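Local coordinates for protein polyhedrin (Simulium ubiquitum cypovirus, PDB 5A9A) that forms the crystalline matrix of viral occlusion bodies, the polyhedra, which probably protect embedded virus particles outside the insect host, and binds UTP in these crystals, at residues V36-I41 and I106-N111; Y47-Y52 and G212-Y217; G157-I162 and N222-D227. All coordinates share one frame; numbering follows the deposited sequence.

Overall arrangement
From the N terminus, the chain first lays down strand 34-41 and then its neighbour 47-54. Interaction 1 closes a loop of 64 residues when 106-111 pairs with 36-41 on the other side of that strand. Interaction 2 opens within this loop, at 47-52, and closes beyond it, at 212-217, so the two cross. Interaction 3 starts after interaction 1 has closed; it joins 157-162 to 222-227 and crosses interaction 2 in turn. Strands 157-163, 105-111, 34-41 and 47-54 lie in this order in one antiparallel sheet. Interactions 2 and 3 bring helix 211-221 and the chain that follows it against that sheet.

Interaction 1 (V36-I41 and I106-N111); sequences VAIIFI and IMISAN
M107 and I39 face each other in a hydrogen-bonded antiparallel pair, and their side chains slant across one another on the sheet face they share with A37 and S109. The methionine bends at its third torsion (chi3 -65°), which turns M107 CE back over the neighbouring strand, 3.9 Å from I39 CG2. The same methyl also meets I41, with M107 CE 4.1 Å from I41 CD1. The other face carries a row of apolar side chains that lie alongside each other. I38 and I108 run side by side in the same direction, I38 CD1 resting 3.8 Å from I108 CG2, while I38 CG2 touches the CG2 of I106. F40 likewise lies beside I106, whose CG1 comes within 3.9 Å of F40 CE1 and whose CG2 sits over one face of the ring. Strands 34-41 and 105-111 are central neighbours in the antiparallel sheet, and their segments run at 162° to each other. Four backbone bonds set the register: A37 and S109 exchange one pair, I39 and M107 the other. The M107 N to I39 O bond is short, 2.6 Å, and nearly straight. V36 crosses I108 at the far end of the row, where F175 of strand 170-176, in the second sheet, packs on V36, I108 and A110. On the methionine face, F159 of strand 157-163 covers M107 and S109. S109 OG accepts a hydrogen bond from N111 ND2 at 2.9 Å, with the oxygen close to the amide plane, and is also hydrogen-bonded to the carbonyl of C224.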
loop_
_atom_site.group_PDB
_atom_site.type_symbol
_atom_site.label_atom_id
_atom_site.label_comp_id
_atom_site.label_asym_id
_atom_site.label_seq_id
_atom_site.Cartn_x
_atom_site.Cartn_y
_atom_site.Cartn_z
ATOM N N VAL A 36 13.798 2.014 9.369
ATOM C CA VAL A 36 13.152 1.539 10.584
ATOM C C VAL A 36 13.062 0.019 10.572
ATOM O O VAL A 36 12.639 -0.582 9.580
ATOM C CB VAL A 36 11.722 2.109 10.714
ATOM C CG1 VAL A 36 10.931 1.356 11.780
ATOM C CG2 VAL A 36 11.764 3.595 11.024
ATOM N N ALA A 37 13.470 -0.603 11.673
ATOM C CA ALA A 37 13.297 -2.042 11.834
ATOM C C ALA A 37 12.255 -2.332 12.908
ATOM O O ALA A 37 12.433 -1.968 14.074
ATOM C CB ALA A 37 14.622 -2.702 12.192
ATOM N N ILE A 38 11.155 -2.963 12.503
ATOM C CA ILE A 38 10.167 -3.462 13.449
ATOM C C ILE A 38 10.518 -4.906 13.768
ATOM O O ILE A 38 10.563 -5.749 12.871
ATOM C CB ILE A 38 8.740 -3.431 12.868
ATOM C CG1 ILE A 38 8.421 -2.058 12.270
ATOM C CG2 ILE A 38 7.729 -3.803 13.942
ATOM C CD1 ILE A 38 8.382 -0.925 13.278
ATOM N N ILE A 39 10.769 -5.191 15.042
ATOM C CA ILE A 39 11.189 -6.524 15.457
ATOM C C ILE A 39 10.227 -7.112 16.484
ATOM O O ILE A 39 10.047 -6.554 17.568
ATOM C CB ILE A 39 12.597 -6.491 16.079
ATOM C CG1 ILE A 39 13.546 -5.680 15.195
ATOM C CG2 ILE A 39 13.115 -7.910 16.284
ATOM C CD1 ILE A 39 14.855 -5.340 15.864
ATOM N N PHE A 40 9.613 -8.240 16.140
ATOM C CA PHE A 40 8.733 -8.941 17.065
ATOM C C PHE A 40 9.481 -10.073 17.759
ATOM O O PHE A 40 10.307 -10.747 17.145
ATOM C CB PHE A 40 7.518 -9.507 16.330
ATOM C CG PHE A 40 6.610 -8.458 15.756
ATOM C CD1 PHE A 40 5.607 -7.892 16.528
ATOM C CD2 PHE A 40 6.753 -8.043 14.442
ATOM C CE1 PHE A 40 4.764 -6.928 15.999
ATOM C CE2 PHE A 40 5.917 -7.080 13.909
ATOM C CZ PHE A 40 4.921 -6.523 14.688
ATOM N N ILE A 41 9.186 -10.271 19.039
ATOM C CA ILE A 41 9.745 -11.383 19.798
ATOM C C ILE A 41 8.645 -12.403 20.050
ATOM O O ILE A 41 7.518 -12.030 20.374
ATOM C CB ILE A 41 10.312 -10.917 21.151
ATOM C CG1 ILE A 41 11.219 -9.701 20.954
ATOM C CG2 ILE A 41 11.069 -12.057 21.822
ATOM C CD1 ILE A 41 11.838 -9.188 22.236
ATOM N N ILE A 106 7.481 -6.128 21.160
ATOM C CA ILE A 106 7.944 -5.472 19.943
ATOM C C ILE A 106 9.153 -4.606 20.259
ATOM O O ILE A 106 9.197 -3.943 21.294
ATOM C CB ILE A 106 6.871 -4.548 19.338
ATOM C CG1 ILE A 106 5.483 -5.185 19.420
ATOM C CG2 ILE A 106 7.226 -4.201 17.897
ATOM C CD1 ILE A 106 4.367 -4.225 19.056
ATOM N N MET A 107 10.135 -4.613 19.366
ATOM C CA MET A 107 11.244 -3.677 19.455
ATOM C C MET A 107 11.297 -2.874 18.165
ATOM O O MET A 107 11.201 -3.434 17.068
ATOM C CB MET A 107 12.568 -4.407 19.677
ATOM C CG MET A 107 12.613 -5.230 20.954
ATOM S SD MET A 107 14.235 -5.961 21.240
ATOM C CE MET A 107 14.356 -7.076 19.844
ATOM N N ILE A 108 11.442 -1.560 18.292
ATOM C CA ILE A 108 11.500 -0.697 17.121
ATOM C C ILE A 108 12.775 0.133 17.104
ATOM O O ILE A 108 13.020 0.942 18.002
ATOM C CB ILE A 108 10.286 0.242 17.045
ATOM C CG1 ILE A 108 8.988 -0.571 17.061
ATOM C CG2 ILE A 108 10.358 1.094 15.784
ATOM C CD1 ILE A 108 7.735 0.270 16.960
ATOM N N SER A 109 13.585 -0.090 16.075
ATOM C CA SER A 109 14.795 0.684 15.857
ATOM C C SER A 109 14.537 1.699 14.751
ATOM O O SER A 109 14.408 1.334 13.584
ATOM C CB SER A 109 15.946 -0.241 15.464
ATOM O OG SER A 109 17.091 0.500 15.087
ATOM N N ALA A 110 14.449 2.972 15.124
ATOM C CA ALA A 110 14.192 4.035 14.158
ATOM C C ALA A 110 15.461 4.843 13.924
ATOM O O ALA A 110 16.074 5.340 14.868
ATOM C CB ALA A 110 13.073 4.935 14.650
ATOM N N ASN A 111 15.851 4.977 12.660
ATOM C CA ASN A 111 17.135 5.580 12.328
ATOM C C ASN A 111 17.050 6.589 11.192
ATOM O O ASN A 111 16.366 6.360 10.193
ATOM C CB ASN A 111 18.135 4.491 11.951
ATOM C CG ASN A 111 18.203 3.388 12.983
ATOM O OD1 ASN A 111 19.065 3.397 13.862
ATOM N ND2 ASN A 111 17.286 2.429 12.887
#

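Interaction 2 (Y47-Y52 and G212-Y217); sequences YRLIDY and GDLIDY
L214 reaches from helix 211-221 to the strand residues Y47 and L49, and its two methyls divide the work. From CB, which points toward the strand, the chain continues to CG with chi1 at 176°, trans to the backbone N; there it forks. L214 CD2 goes to Y47 and stands over the middle of the ring, 3.8 Å from the Y47 ring centroid and only 11° off the normal, which defines a CH-pi contact with the ring face. Within that central position the methyl lies a little nearer Y47 CD2 and CE2 than the other ring atoms. The other branch, L214 CD1, meets L49 CD1 at 3.8 Å. L49 is thus held between two helix residues one turn apart, because L49 CD1 also lies 3.6 Å from Y217 CE2, approaching that ring obliquely. L49 CD2 touches the same tyrosine further out, 3.9 Å from Y217 OH. Beyond it, Y217 OH lies 4.0 Å from D51 CB. The carboxylate of D51 is engaged elsewhere, in a salt bridge with R35. Helix and strand segments run 18° from parallel with their axes 10.5 Å apart, a separation bridged entirely by side chains; the helix covers the sheet face that carries Y47, L49 and D51. R88 of the second subunit packs on Y217. Apart from the approach of the Y217 hydroxyl to D51, the partners meet by apolar and CH-pi packing, and none of the pairs is hydrogen-bonded, so the contact depends on close packing and on the exclusion of water from buried surfaces.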
loop_
_atom_site.group_PDB
_atom_site.type_symbol
_atom_site.label_atom_id
_atom_site.label_comp_id
_atom_site.label_asym_id
_atom_site.label_seq_id
_atom_site.Cartn_x
_atom_site.Cartn_y
_atom_site.Cartn_z
ATOM N N TYR A 47 13.035 -14.169 16.663
ATOM C CA TYR A 47 12.600 -12.862 16.191
ATOM C C TYR A 47 12.098 -12.883 14.755
ATOM O O TYR A 47 12.505 -13.716 13.948
ATOM C CB TYR A 47 13.763 -11.871 16.298
ATOM C CG TYR A 47 14.384 -11.828 17.672
ATOM C CD1 TYR A 47 15.403 -12.706 18.020
ATOM C CD2 TYR A 47 13.945 -10.919 18.626
ATOM C CE1 TYR A 47 15.970 -12.674 19.275
ATOM C CE2 TYR A 47 14.505 -10.882 19.884
ATOM C CZ TYR A 47 15.519 -11.761 20.203
ATOM O OH TYR A 47 16.081 -11.729 21.460
ATOM N N ARG A 48 11.203 -11.949 14.450
ATOM C CA ARG A 48 10.805 -11.674 13.080
ATOM C C ARG A 48 10.998 -10.185 12.839
ATOM O O ARG A 48 10.393 -9.360 13.522
ATOM C CB ARG A 48 9.348 -12.068 12.844
ATOM C CG ARG A 48 8.909 -11.963 11.394
ATOM C CD ARG A 48 7.470 -12.415 11.215
ATOM N NE ARG A 48 6.538 -11.589 11.979
ATOM C CZ ARG A 48 5.495 -10.944 11.462
ATOM N NH1 ARG A 48 5.210 -11.043 10.167
ATOM N NH2 ARG A 48 4.714 -10.217 12.249
ATOM N N LEU A 49 11.849 -9.848 11.875
ATOM C CA LEU A 49 12.255 -8.464 11.660
ATOM C C LEU A 49 11.762 -7.941 10.318
ATOM O O LEU A 49 11.993 -8.554 9.276
ATOM C CB LEU A 49 13.781 -8.352 11.742
ATOM C CG LEU A 49 14.378 -6.942 11.704
ATOM C CD1 LEU A 49 15.723 -6.923 12.411
ATOM C CD2 LEU A 49 14.512 -6.434 10.276
ATOM N N ILE A 50 11.083 -6.800 10.350
ATOM C CA ILE A 50 10.594 -6.174 9.128
ATOM C C ILE A 50 11.301 -4.847 8.897
ATOM O O ILE A 50 11.205 -3.924 9.704
ATOM C CB ILE A 50 9.075 -5.963 9.161
ATOM C CG1 ILE A 50 8.369 -7.289 9.458
ATOM C CG2 ILE A 50 8.589 -5.394 7.838
ATOM C CD1 ILE A 50 8.211 -7.582 10.936
ATOM N N ASP A 51 12.002 -4.766 7.772
ATOM C CA ASP A 51 12.883 -3.646 7.473
ATOM C C ASP A 51 12.213 -2.650 6.527
ATOM O O ASP A 51 11.836 -3.002 5.409
ATOM C CB ASP A 51 14.180 -4.185 6.863
ATOM C CG ASP A 51 15.092 -3.089 6.347
ATOM O OD1 ASP A 51 15.072 -1.979 6.913
ATOM O OD2 ASP A 51 15.834 -3.340 5.372
ATOM N N TYR A 52 12.073 -1.408 6.985
ATOM C CA TYR A 52 11.436 -0.352 6.201
ATOM C C TYR A 52 12.447 0.717 5.808
ATOM O O TYR A 52 13.370 1.018 6.567
ATOM C CB TYR A 52 10.333 0.341 7.008
ATOM C CG TYR A 52 9.084 -0.470 7.278
ATOM C CD1 TYR A 52 9.007 -1.325 8.367
ATOM C CD2 TYR A 52 7.961 -0.341 6.467
ATOM C CE1 TYR A 52 7.859 -2.056 8.625
ATOM C CE2 TYR A 52 6.811 -1.064 6.718
ATOM C CZ TYR A 52 6.765 -1.919 7.799
ATOM O OH TYR A 52 5.620 -2.637 8.053
ATOM N N GLY A 212 21.956 -13.128 19.415
ATOM C CA GLY A 212 23.292 -12.987 18.864
ATOM C C GLY A 212 23.231 -12.689 17.380
ATOM O O GLY A 212 23.913 -11.789 16.887
ATOM N N ASP A 213 22.408 -13.450 16.665
ATOM C CA ASP A 213 22.210 -13.243 15.237
ATOM C C ASP A 213 21.566 -11.881 14.974
ATOM O O ASP A 213 21.847 -11.229 13.967
ATOM C CB ASP A 213 21.327 -14.353 14.661
ATOM C CG ASP A 213 22.009 -15.713 14.687
ATOM O OD1 ASP A 213 23.099 -15.821 15.287
ATOM O OD2 ASP A 213 21.455 -16.677 14.116
ATOM N N LEU A 214 20.695 -11.458 15.885
ATOM C CA LEU A 214 20.010 -10.178 15.749
ATOM C C LEU A 214 20.978 -9.012 15.935
ATOM O O LEU A 214 20.979 -8.068 15.146
ATOM C CB LEU A 214 18.863 -10.077 16.756
ATOM C CG LEU A 214 18.110 -8.745 16.791
ATOM C CD1 LEU A 214 17.600 -8.365 15.405
ATOM C CD2 LEU A 214 16.962 -8.819 17.782
ATOM N N ILE A 215 21.801 -9.080 16.976
ATOM C CA ILE A 215 22.800 -8.042 17.215
ATOM C C ILE A 215 23.704 -7.920 15.995
ATOM O O ILE A 215 24.038 -6.817 15.561
ATOM C CB ILE A 215 23.665 -8.348 18.452
ATOM C CG1 ILE A 215 22.818 -8.309 19.725
ATOM C CG2 ILE A 215 24.796 -7.343 18.570
ATOM C CD1 ILE A 215 23.556 -8.786 20.964
ATOM N N ASP A 216 24.093 -9.064 15.446
ATOM C CA ASP A 216 24.934 -9.101 14.253
ATOM C C ASP A 216 24.269 -8.364 13.086
ATOM O O ASP A 216 24.914 -7.580 12.385
ATOM C CB ASP A 216 25.229 -10.556 13.872
ATOM C CG ASP A 216 26.282 -10.679 12.788
ATOM O OD1 ASP A 216 25.926 -10.584 11.595
ATOM O OD2 ASP A 216 27.466 -10.884 13.129
ATOM N N TYR A 217 22.977 -8.615 12.883
ATOM C CA TYR A 217 22.222 -7.962 11.813
ATOM C C TYR A 217 22.178 -6.449 12.006
ATOM O O TYR A 217 22.443 -5.683 11.080
ATOM C CB TYR A 217 20.795 -8.513 11.763
ATOM C CG TYR A 217 19.921 -7.903 10.681
ATOM C CD1 TYR A 217 19.882 -8.446 9.402
ATOM C CD2 TYR A 217 19.119 -6.798 10.947
ATOM C CE1 TYR A 217 19.080 -7.899 8.415
ATOM C CE2 TYR A 217 18.317 -6.243 9.966
ATOM C CZ TYR A 217 18.300 -6.798 8.704
ATOM O OH TYR A 217 17.502 -6.253 7.722
#

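Interaction 3 (G157-I162 and N222-D227); sequences GRFLYI and NLCYID
This is a buried packing contact in which one aromatic side chain, F159 of strand 157-163, lies under the backbone that leaves helix 211-221 and enters the short strand 225-226. The geometry supports that reading, for the I226 N atom stands 3.7 Å above the plane of the F159 ring, over its centre, and the carbonyl carbon of Y225 covers the same face. A peptide unit, not a second ring, is therefore laid on the phenylalanine. F159 CG is trans to the backbone N (chi1 -169°), which extends the ring up from the strand toward the crossing chain. Along the ring, I226 and F159 slide past each other in opposite directions, with I226 CG1 3.6 Å from F159 CD2. The far end meets Y225: F159 CE1 lies 3.6 Å from Y225 CD1, the two planes stand at 79°, and the pair is oblique. The C224 carbonyl approaches too, C224 O lying 3.5 Å from F159 CD1. C224 itself turns toward the strand, chi1 73° placing SG between its own backbone N and carbonyl carbon, and C224 SG comes 3.3 Å from R158 O. G157 lies beside this sulfur, with G157 C 3.7 Å from C224 SG. The backbone of C224 is hydrogen-bonded to strand 105-111, its N to N111 OD1. Y225 OH bonds to E211 at the start of helix 211-221, and the Y225 ring packs against L214 and I215 of that helix. The F159 side chain thus sits between strand 105-111, beside its own strand in the sheet, and the chain that runs on from the helix.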
loop_
_atom_site.group_PDB
_atom_site.type_symbol
_atom_site.label_atom_id
_atom_site.label_comp_id
_atom_site.label_asym_id
_atom_site.label_seq_id
_atom_site.Cartn_x
_atom_site.Cartn_y
_atom_site.Cartn_z
ATOM N N GLY A 157 19.718 7.617 15.898
ATOM C CA GLY A 157 18.845 6.490 16.173
ATOM C C GLY A 157 18.278 6.415 17.573
ATOM O O GLY A 157 18.952 6.743 18.552
ATOM N N ARG A 158 17.029 5.965 17.658
ATOM C CA ARG A 158 16.378 5.711 18.938
ATOM C C ARG A 158 15.701 4.346 18.897
ATOM O O ARG A 158 15.397 3.836 17.821
ATOM C CB ARG A 158 15.365 6.813 19.256
ATOM C CG ARG A 158 15.965 8.208 19.211
ATOM C CD ARG A 158 15.077 9.238 19.887
ATOM N NE ARG A 158 15.671 10.572 19.835
ATOM C CZ ARG A 158 15.080 11.679 20.275
ATOM N NH1 ARG A 158 13.865 11.627 20.807
ATOM N NH2 ARG A 158 15.710 12.842 20.181
ATOM N N PHE A 159 15.461 3.773 20.074
ATOM C CA PHE A 159 15.059 2.376 20.193
ATOM C C PHE A 159 13.926 2.250 21.212
ATOM O O PHE A 159 14.019 2.784 22.319
ATOM C CB PHE A 159 16.274 1.552 20.629
ATOM C CG PHE A 159 16.085 0.066 20.532
ATOM C CD1 PHE A 159 16.217 -0.588 19.319
ATOM C CD2 PHE A 159 15.804 -0.680 21.660
ATOM C CE1 PHE A 159 16.058 -1.962 19.233
ATOM C CE2 PHE A 159 15.645 -2.051 21.582
ATOM C CZ PHE A 159 15.771 -2.692 20.367
ATOM N N LEU A 160 12.856 1.554 20.835
ATOM C CA LEU A 160 11.683 1.430 21.701
ATOM C C LEU A 160 11.328 -0.030 21.970
ATOM O O LEU A 160 11.300 -0.850 21.052
ATOM C CB LEU A 160 10.482 2.137 21.070
ATOM C CG LEU A 160 9.180 2.119 21.874
ATOM C CD1 LEU A 160 9.289 3.007 23.105
ATOM C CD2 LEU A 160 8.017 2.562 21.004
ATOM N N TYR A 161 11.053 -0.343 23.233
ATOM C CA TYR A 161 10.585 -1.672 23.616
ATOM C C TYR A 161 9.110 -1.622 24.004
ATOM O O TYR A 161 8.691 -0.765 24.783
ATOM C CB TYR A 161 11.409 -2.221 24.784
ATOM C CG TYR A 161 10.958 -3.586 25.257
ATOM C CD1 TYR A 161 9.982 -3.715 26.238
ATOM C CD2 TYR A 161 11.498 -4.746 24.716
ATOM C CE1 TYR A 161 9.567 -4.959 26.674
ATOM C CE2 TYR A 161 11.087 -5.993 25.143
ATOM C CZ TYR A 161 10.121 -6.094 26.119
ATOM O OH TYR A 161 9.706 -7.335 26.545
ATOM N N ILE A 162 8.325 -2.542 23.454
ATOM C CA ILE A 162 6.904 -2.612 23.763
ATOM C C ILE A 162 6.529 -4.019 24.206
ATOM O O ILE A 162 6.569 -4.951 23.408
ATOM C CB ILE A 162 6.041 -2.248 22.538
ATOM C CG1 ILE A 162 6.411 -0.859 22.017
ATOM C CG2 ILE A 162 4.564 -2.313 22.893
ATOM C CD1 ILE A 162 5.616 -0.436 20.799
ATOM N N ASN A 222 23.835 -1.288 10.526
ATOM C CA ASN A 222 24.009 -0.038 11.262
ATOM C C ASN A 222 22.677 0.596 11.651
ATOM O O ASN A 222 22.429 1.777 11.402
ATOM C CB ASN A 222 24.873 0.942 10.463
ATOM C CG ASN A 222 26.336 0.539 10.453
ATOM O OD1 ASN A 222 27.047 0.726 11.439
ATOM N ND2 ASN A 222 26.787 -0.031 9.343
ATOM N N LEU A 223 21.825 -0.218 12.265
ATOM C CA LEU A 223 20.583 0.243 12.863
ATOM C C LEU A 223 20.760 0.118 14.367
ATOM O O LEU A 223 21.332 -0.864 14.837
ATOM C CB LEU A 223 19.423 -0.633 12.391
ATOM C CG LEU A 223 19.270 -0.716 10.870
ATOM C CD1 LEU A 223 18.267 -1.787 10.471
ATOM C CD2 LEU A 223 18.864 0.642 10.313
ATOM N N CYS A 224 20.293 1.103 15.128
ATOM C CA CYS A 224 20.572 1.107 16.558
ATOM C C CYS A 224 19.863 -0.053 17.246
ATOM O O CYS A 224 18.766 -0.453 16.854
ATOM C CB CYS A 224 20.202 2.443 17.210
ATOM S SG CYS A 224 18.437 2.765 17.392
ATOM N N TYR A 225 20.510 -0.602 18.265
ATOM C CA TYR A 225 19.959 -1.736 18.985
ATOM C C TYR A 225 20.411 -1.732 20.433
ATOM O O TYR A 225 21.581 -1.511 20.725
ATOM C CB TYR A 225 20.384 -3.051 18.330
ATOM C CG TYR A 225 19.782 -4.261 19.005
ATOM C CD1 TYR A 225 18.450 -4.599 18.800
ATOM C CD2 TYR A 225 20.540 -5.060 19.850
ATOM C CE1 TYR A 225 17.888 -5.697 19.422
ATOM C CE2 TYR A 225 19.987 -6.164 20.474
ATOM C CZ TYR A 225 18.663 -6.478 20.255
ATOM O OH TYR A 225 18.109 -7.575 20.871
ATOM N N ILE A 226 19.465 -1.979 21.332
ATOM C CA ILE A 226 19.756 -2.154 22.744
ATOM C C ILE A 226 19.366 -3.580 23.101
ATOM O O ILE A 226 18.221 -3.981 22.896
ATOM C CB ILE A 226 18.959 -1.155 23.604
ATOM C CG1 ILE A 226 19.056 0.250 23.001
ATOM C CG2 ILE A 226 19.461 -1.173 25.039
ATOM C CD1 ILE A 226 18.439 1.334 23.859
ATOM N N ASP A 227 20.314 -4.357 23.616
ATOM C CA ASP A 227 20.071 -5.777 23.828
ATOM C C ASP A 227 19.263 -6.037 25.091
ATOM O O ASP A 227 18.907 -5.110 25.817
ATOM C CB ASP A 227 21.387 -6.566 23.849
ATOM C CG ASP A 227 22.306 -6.157 24.987
ATOM O OD1 ASP A 227 21.810 -5.888 26.103
ATOM O OD2 ASP A 227 23.535 -6.130 24.764
#